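CAS6A (Thermus thermophilus, PDB 4C97) probably acts as a CRISPR-associated endoribonuclease that recognises and cuts CRISPR RNA for antiviral defence. Local coordinates at residues Leu161-Val167 with Glu210-Trp214; Tyr110-Gly116 with Arg220-Tyr224. The protein carries 1 engineered substitution. All blocks are in the same frame, centred on the assembly; numbering follows the deposited sequence.

Interaction 1: residues Leu161-Val167 with Glu210-Trp214; sequences LKAPEGV and EEALW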
loop_
_atom_site.group_PDB
_atom_site.type_symbol
_atom_site.label_atom_id
_atom_site.label_comp_id
_atom_site.label_asym_id
_atom_site.label_seq_id
_atom_site.Cartn_x
_atom_site.Cartn_y
_atom_site.Cartn_z
ATOM N N LEU A 161 0.147 4.693 -17.745
ATOM C CA LEU A 161 1.457 4.945 -18.337
ATOM C C LEU A 161 2.466 3.890 -17.928
ATOM O O LEU A 161 2.512 3.487 -16.778
ATOM C CB LEU A 161 1.945 6.305 -17.836
ATOM C CG LEU A 161 3.108 6.999 -18.534
ATOM C CD1 LEU A 161 2.830 7.196 -20.012
ATOM C CD2 LEU A 161 3.347 8.343 -17.850
ATOM N N LYS A 162 3.279 3.455 -18.878
ATOM C CA LYS A 162 4.367 2.541 -18.583
ATOM C C LYS A 162 5.685 3.276 -18.678
ATOM O O LYS A 162 5.833 4.207 -19.466
ATOM C CB LYS A 162 4.346 1.373 -19.554
ATOM C CG LYS A 162 3.146 0.517 -19.306
ATOM C CD LYS A 162 3.105 -0.698 -20.149
ATOM C CE LYS A 162 1.868 -1.487 -19.819
ATOM N NZ LYS A 162 1.949 -2.853 -20.361
ATOM N N ALA A 163 6.655 2.841 -17.887
ATOM C CA ALA A 163 7.957 3.491 -17.904
ATOM C C ALA A 163 8.770 3.034 -19.103
ATOM O O ALA A 163 8.790 1.845 -19.444
ATOM C CB ALA A 163 8.713 3.197 -16.636
ATOM N N PRO A 164 9.476 3.970 -19.740
ATOM C CA PRO A 164 10.435 3.548 -20.762
ATOM C C PRO A 164 11.411 2.538 -20.164
ATOM O O PRO A 164 11.736 2.619 -18.983
ATOM C CB PRO A 164 11.149 4.847 -21.132
ATOM C CG PRO A 164 10.120 5.904 -20.859
ATOM C CD PRO A 164 9.400 5.433 -19.621
ATOM N N GLU A 165 11.865 1.596 -20.976
ATOM C CA GLU A 165 12.695 0.506 -20.467
ATOM C C GLU A 165 13.961 1.009 -19.768
ATOM O O GLU A 165 14.357 0.482 -18.733
ATOM C CB GLU A 165 13.020 -0.475 -21.606
ATOM C CG GLU A 165 13.579 -1.810 -21.128
ATOM C CD GLU A 165 12.567 -2.650 -20.384
ATOM O OE1 GLU A 165 11.361 -2.416 -20.560
ATOM O OE2 GLU A 165 12.972 -3.555 -19.612
ATOM N N GLY A 166 14.591 2.041 -20.326
ATOM C CA GLY A 166 15.758 2.644 -19.700
ATOM C C GLY A 166 15.489 3.261 -18.330
ATOM O O GLY A 166 16.381 3.267 -17.459
ATOM N N VAL A 167 14.280 3.818 -18.151
ATOM C CA VAL A 167 13.856 4.361 -16.851
ATOM C C VAL A 167 13.699 3.234 -15.839
ATOM O O VAL A 167 14.197 3.304 -14.712
ATOM C CB VAL A 167 12.531 5.176 -16.956
ATOM C CG1 VAL A 167 11.987 5.541 -15.567
ATOM C CG2 VAL A 167 12.761 6.411 -17.787
ATOM N N GLU A 210 13.222 12.752 -15.842
ATOM C CA GLU A 210 12.183 11.749 -16.045
ATOM C C GLU A 210 12.284 10.612 -15.005
ATOM O O GLU A 210 11.296 10.189 -14.382
ATOM C CB GLU A 210 12.273 11.193 -17.466
ATOM C CG GLU A 210 11.233 10.144 -17.786
ATOM C CD GLU A 210 11.354 9.583 -19.200
ATOM O OE1 GLU A 210 12.487 9.511 -19.717
ATOM O OE2 GLU A 210 10.305 9.210 -19.786
ATOM N N GLU A 211 13.501 10.124 -14.810
ATOM C CA GLU A 211 13.736 9.070 -13.822
ATOM C C GLU A 211 13.365 9.494 -12.399
ATOM O O GLU A 211 12.756 8.725 -11.636
ATOM C CB GLU A 211 15.199 8.639 -13.877
ATOM C CG GLU A 211 15.541 7.806 -15.136
ATOM C CD GLU A 211 17.038 7.667 -15.390
ATOM O OE1 GLU A 211 17.837 8.175 -14.573
ATOM O OE2 GLU A 211 17.414 7.057 -16.422
ATOM N N ALA A 212 13.768 10.714 -12.034
ATOM C CA ALA A 212 13.483 11.244 -10.703
ATOM C C ALA A 212 11.969 11.462 -10.518
ATOM O O ALA A 212 11.410 11.252 -9.431
ATOM C CB ALA A 212 14.269 12.560 -10.489
ATOM N N LEU A 213 11.300 11.871 -11.593
ATOM C CA LEU A 213 9.841 11.964 -11.537
ATOM C C LEU A 213 9.165 10.595 -11.305
ATOM O O LEU A 213 8.271 10.464 -10.446
ATOM C CB LEU A 213 9.277 12.607 -12.793
ATOM C CG LEU A 213 7.830 13.008 -12.621
ATOM C CD1 LEU A 213 7.691 14.138 -11.610
ATOM C CD2 LEU A 213 7.227 13.392 -13.975
ATOM N N TRP A 214 9.575 9.591 -12.083
ATOM C CA TRP A 214 9.066 8.251 -11.870
ATOM C C TRP A 214 9.353 7.760 -10.445
ATOM O O TRP A 214 8.491 7.165 -9.801
ATOM C CB TRP A 214 9.660 7.292 -12.907
ATOM C CG TRP A 214 8.846 7.250 -14.167
ATOM C CD1 TRP A 214 9.005 8.024 -15.283
ATOM C CD2 TRP A 214 7.704 6.413 -14.422
ATOM N NE1 TRP A 214 8.045 7.711 -16.221
ATOM C CE2 TRP A 214 7.230 6.728 -15.712
ATOM C CE3 TRP A 214 7.043 5.430 -13.672
ATOM C CZ2 TRP A 214 6.140 6.094 -16.280
ATOM C CZ3 TRP A 214 5.958 4.795 -14.239
ATOM C CH2 TRP A 214 5.517 5.128 -15.529
#
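The indole of Trp214 has Ala163 on one face: CB stands 3.7 Å from the centroid of the six-membered ring and 4° off its normal, a CH-pi contact. The ring of Phe114 meets the opposite face edge-on. Two carbonyl oxygens lie in the ring plane at its edges, Glu210 O from the same helix and Leu161 O, the latter 3.6 Å from CH2 of Trp214. Leu161 CG and CD2 reach CZ2 of the same ring, and Val167 CG1 comes obliquely to the pyrrole end, 3.8 Å from Trp214 CG. That methyl is set there by a first torsion of 171°, which leaves CG2 of Val167 to rest 3.7 Å from Glu210 CD. Glu210 is fully extended, carrying its carboxylate across Val167 and up against the Pro164 ring, with OE2 3.5 Å from Pro164 CG. No hydrogen bond joins the two segments; Glu211 instead sends OE1 to a salt bridge with Arg174, and Ala163 N bonds to Glu156. The contact thus joins the loop before helix 165-174, with Pro164 as N-cap residue, and the first turn of that helix to the start of helix 209-225, while Leu152 and Leu155 of helix 144-158 also pack on Trp214.

Interaction 2: residues Tyr110-Gly116 with Arg220-Tyr224; sequences YPRLFQG and RFAFY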
loop_
_atom_site.group_PDB
_atom_site.type_symbol
_atom_site.label_atom_id
_atom_site.label_comp_id
_atom_site.label_asym_id
_atom_site.label_seq_id
_atom_site.Cartn_x
_atom_site.Cartn_y
_atom_site.Cartn_z
ATOM N N TYR A 110 -4.228 9.179 -11.003
ATOM C CA TYR A 110 -2.924 8.735 -11.477
ATOM C C TYR A 110 -2.067 9.889 -11.990
ATOM O O TYR A 110 -0.883 9.948 -11.665
ATOM C CB TYR A 110 -3.020 7.590 -12.495
ATOM C CG TYR A 110 -3.264 6.256 -11.801
ATOM C CD1 TYR A 110 -4.554 5.792 -11.522
ATOM C CD2 TYR A 110 -2.204 5.487 -11.407
ATOM C CE1 TYR A 110 -4.753 4.583 -10.881
ATOM C CE2 TYR A 110 -2.394 4.272 -10.755
ATOM C CZ TYR A 110 -3.663 3.843 -10.488
ATOM O OH TYR A 110 -3.825 2.649 -9.833
ATOM N N PRO A 111 -2.659 10.860 -12.715
ATOM C CA PRO A 111 -1.781 11.965 -13.108
ATOM C C PRO A 111 -1.149 12.672 -11.909
ATOM O O PRO A 111 0.016 13.105 -11.965
ATOM C CB PRO A 111 -2.720 12.892 -13.886
ATOM C CG PRO A 111 -3.728 11.942 -14.470
ATOM C CD PRO A 111 -3.970 10.943 -13.393
ATOM N N ARG A 112 -1.881 12.743 -10.809
ATOM C CA ARG A 112 -1.361 13.423 -9.635
ATOM C C ARG A 112 -0.218 12.650 -8.991
ATOM O O ARG A 112 0.568 13.237 -8.252
ATOM C CB ARG A 112 -2.470 13.712 -8.625
ATOM C CG ARG A 112 -3.287 14.925 -9.040
ATOM C CD ARG A 112 -4.499 15.155 -8.162
ATOM N NE ARG A 112 -5.082 16.434 -8.539
ATOM C CZ ARG A 112 -4.681 17.609 -8.075
ATOM N NH1 ARG A 112 -3.728 17.668 -7.150
ATOM N NH2 ARG A 112 -5.247 18.720 -8.538
ATOM N N LEU A 113 -0.094 11.362 -9.299
ATOM C CA LEU A 113 1.024 10.625 -8.722
ATOM C C LEU A 113 2.310 11.144 -9.320
ATOM O O LEU A 113 3.374 10.959 -8.724
ATOM C CB LEU A 113 0.922 9.139 -8.999
ATOM C CG LEU A 113 -0.270 8.430 -8.373
ATOM C CD1 LEU A 113 -0.289 7.001 -8.851
ATOM C CD2 LEU A 113 -0.268 8.505 -6.840
ATOM N N PHE A 114 2.211 11.806 -10.476
ATOM C CA PHE A 114 3.381 12.268 -11.187
ATOM C C PHE A 114 3.608 13.768 -10.990
ATOM O O PHE A 114 4.298 14.387 -11.776
ATOM C CB PHE A 114 3.236 11.948 -12.673
ATOM C CG PHE A 114 3.428 10.498 -13.000
ATOM C CD1 PHE A 114 4.695 9.993 -13.287
ATOM C CD2 PHE A 114 2.356 9.629 -13.015
ATOM C CE1 PHE A 114 4.849 8.648 -13.587
ATOM C CE2 PHE A 114 2.528 8.288 -13.314
ATOM C CZ PHE A 114 3.781 7.812 -13.597
ATOM N N GLN A 115 3.020 14.344 -9.946
ATOM C CA GLN A 115 3.120 15.786 -9.715
ATOM C C GLN A 115 4.522 16.258 -9.329
ATOM O O GLN A 115 4.884 17.413 -9.574
ATOM C CB GLN A 115 2.110 16.248 -8.679
ATOM C CG GLN A 115 2.394 15.774 -7.286
ATOM C CD GLN A 115 1.288 16.166 -6.344
ATOM O OE1 GLN A 115 1.326 17.238 -5.755
ATOM N NE2 GLN A 115 0.274 15.304 -6.215
ATOM N N GLY A 116 5.296 15.374 -8.715
ATOM C CA GLY A 116 6.653 15.691 -8.317
ATOM C C GLY A 116 6.613 16.555 -7.072
ATOM O O GLY A 116 5.628 16.530 -6.340
ATOM N N ARG A 220 4.657 8.122 -4.281
ATOM C CA ARG A 220 3.262 8.508 -4.053
ATOM C C ARG A 220 2.296 7.325 -4.185
ATOM O O ARG A 220 1.317 7.224 -3.437
ATOM C CB ARG A 220 2.841 9.647 -4.982
ATOM C CG ARG A 220 3.494 10.988 -4.656
ATOM C CD ARG A 220 2.899 12.164 -5.423
ATOM N NE ARG A 220 2.918 13.369 -4.605
ATOM C CZ ARG A 220 3.991 14.126 -4.390
ATOM N NH1 ARG A 220 5.161 13.823 -4.937
ATOM N NH2 ARG A 220 3.889 15.197 -3.613
ATOM N N PHE A 221 2.553 6.437 -5.145
ATOM C CA PHE A 221 1.691 5.279 -5.365
ATOM C C PHE A 221 1.728 4.302 -4.201
ATOM O O PHE A 221 0.709 3.655 -3.878
ATOM C CB PHE A 221 2.135 4.601 -6.650
ATOM C CG PHE A 221 1.292 3.460 -7.079
ATOM C CD1 PHE A 221 -0.051 3.629 -7.376
ATOM C CD2 PHE A 221 1.847 2.191 -7.238
ATOM C CE1 PHE A 221 -0.818 2.571 -7.814
ATOM C CE2 PHE A 221 1.067 1.141 -7.662
ATOM C CZ PHE A 221 -0.261 1.339 -7.963
ATOM N N ALA A 222 2.914 4.173 -3.581
ATOM C CA ALA A 222 3.052 3.274 -2.428
ATOM C C ALA A 222 1.958 3.410 -1.340
ATOM O O ALA A 222 1.490 2.404 -0.774
ATOM C CB ALA A 222 4.439 3.417 -1.826
ATOM N N PHE A 223 1.534 4.637 -1.075
ATOM C CA PHE A 223 0.486 4.924 -0.101
ATOM C C PHE A 223 -0.766 4.098 -0.400
ATOM O O PHE A 223 -1.467 3.645 0.508
ATOM C CB PHE A 223 0.134 6.415 -0.176
ATOM C CG PHE A 223 -0.950 6.847 0.768
ATOM C CD1 PHE A 223 -0.676 7.109 2.098
ATOM C CD2 PHE A 223 -2.252 7.036 0.317
ATOM C CE1 PHE A 223 -1.656 7.523 2.955
ATOM C CE2 PHE A 223 -3.236 7.449 1.173
ATOM C CZ PHE A 223 -2.950 7.714 2.492
ATOM N N TYR A 224 -1.066 3.959 -1.687
ATOM C CA TYR A 224 -2.262 3.247 -2.142
ATOM C C TYR A 224 -1.996 1.760 -2.335
ATOM O O TYR A 224 -2.799 0.928 -1.904
ATOM C CB TYR A 224 -2.794 3.868 -3.438
ATOM C CG TYR A 224 -3.197 5.301 -3.228
ATOM C CD1 TYR A 224 -4.420 5.616 -2.646
ATOM C CD2 TYR A 224 -2.353 6.340 -3.577
ATOM C CE1 TYR A 224 -4.790 6.908 -2.414
ATOM C CE2 TYR A 224 -2.726 7.657 -3.361
ATOM C CZ TYR A 224 -3.944 7.933 -2.782
ATOM O OH TYR A 224 -4.319 9.226 -2.541
HETATM O O HOH W 1 5.379 12.641 -8.017
#
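Arg112 O, approached by the CD of Arg220, accepts two hydrogen bonds from Gln115, which arrive from opposite faces of the carbonyl plane. The side-chain bond from Gln115 NE2 to Arg112 O is 2.9 Å long, with an N-H...O angle of 157°, and it fixes the rotation of the amide. With Gln115 CG between the backbone N and carbonyl carbon (chi1 69°) and the chain extended beyond it, the amide stacks on the Arg220 guanidinium, planes 16° apart, and CG sits 3.6 Å above the guanidinium centre. All guanidinium contacts refer to one of two modelled Arg220 conformers. Gly116 O is 3.1 Å from Arg220 NH1, but the angle is too poor for a hydrogen bond. A water donates to Leu113 O at 2.7 Å, accepts from Gly116 N and takes a weak bond from Arg220 NH1. Below this polar layer Leu113 splits its methyls: CD2 on Arg220 CB, CD1 3.7 Å from Phe221 CD1. Tyr110 OH, bonded to Leu66 O, lies at the edge of the Phe221 ring, 3.6 Å from CE1. Leu7 of strand 6-15 and Leu155 of helix 144-158 pack on Tyr110 and Phe221. Such packing fits the interface of two tandem ferredoxin-like domains, as in Cas6 proteins.

How the interactions relate
The centres of the two interactions lie 13 Å apart, and both use helix 209-225: interaction 1 its first turns, interaction 2 its last. Along the chain the order is 110-116, 161-167, 210-214, 220-224, so interaction 1 is nested inside the loop closed by interaction 2. They touch directly, Leu213 CD1 lying 3.4 Å from Phe114 O, and the same methyl packs on Gly116 CA. In these two contacts the helix meets the loop and first turn of helix 165-174, within its own half of the chain, and the segment following strand 91-109 of the other five-stranded sheet. One helix thus ties packing within the second half to the junction between the two halves.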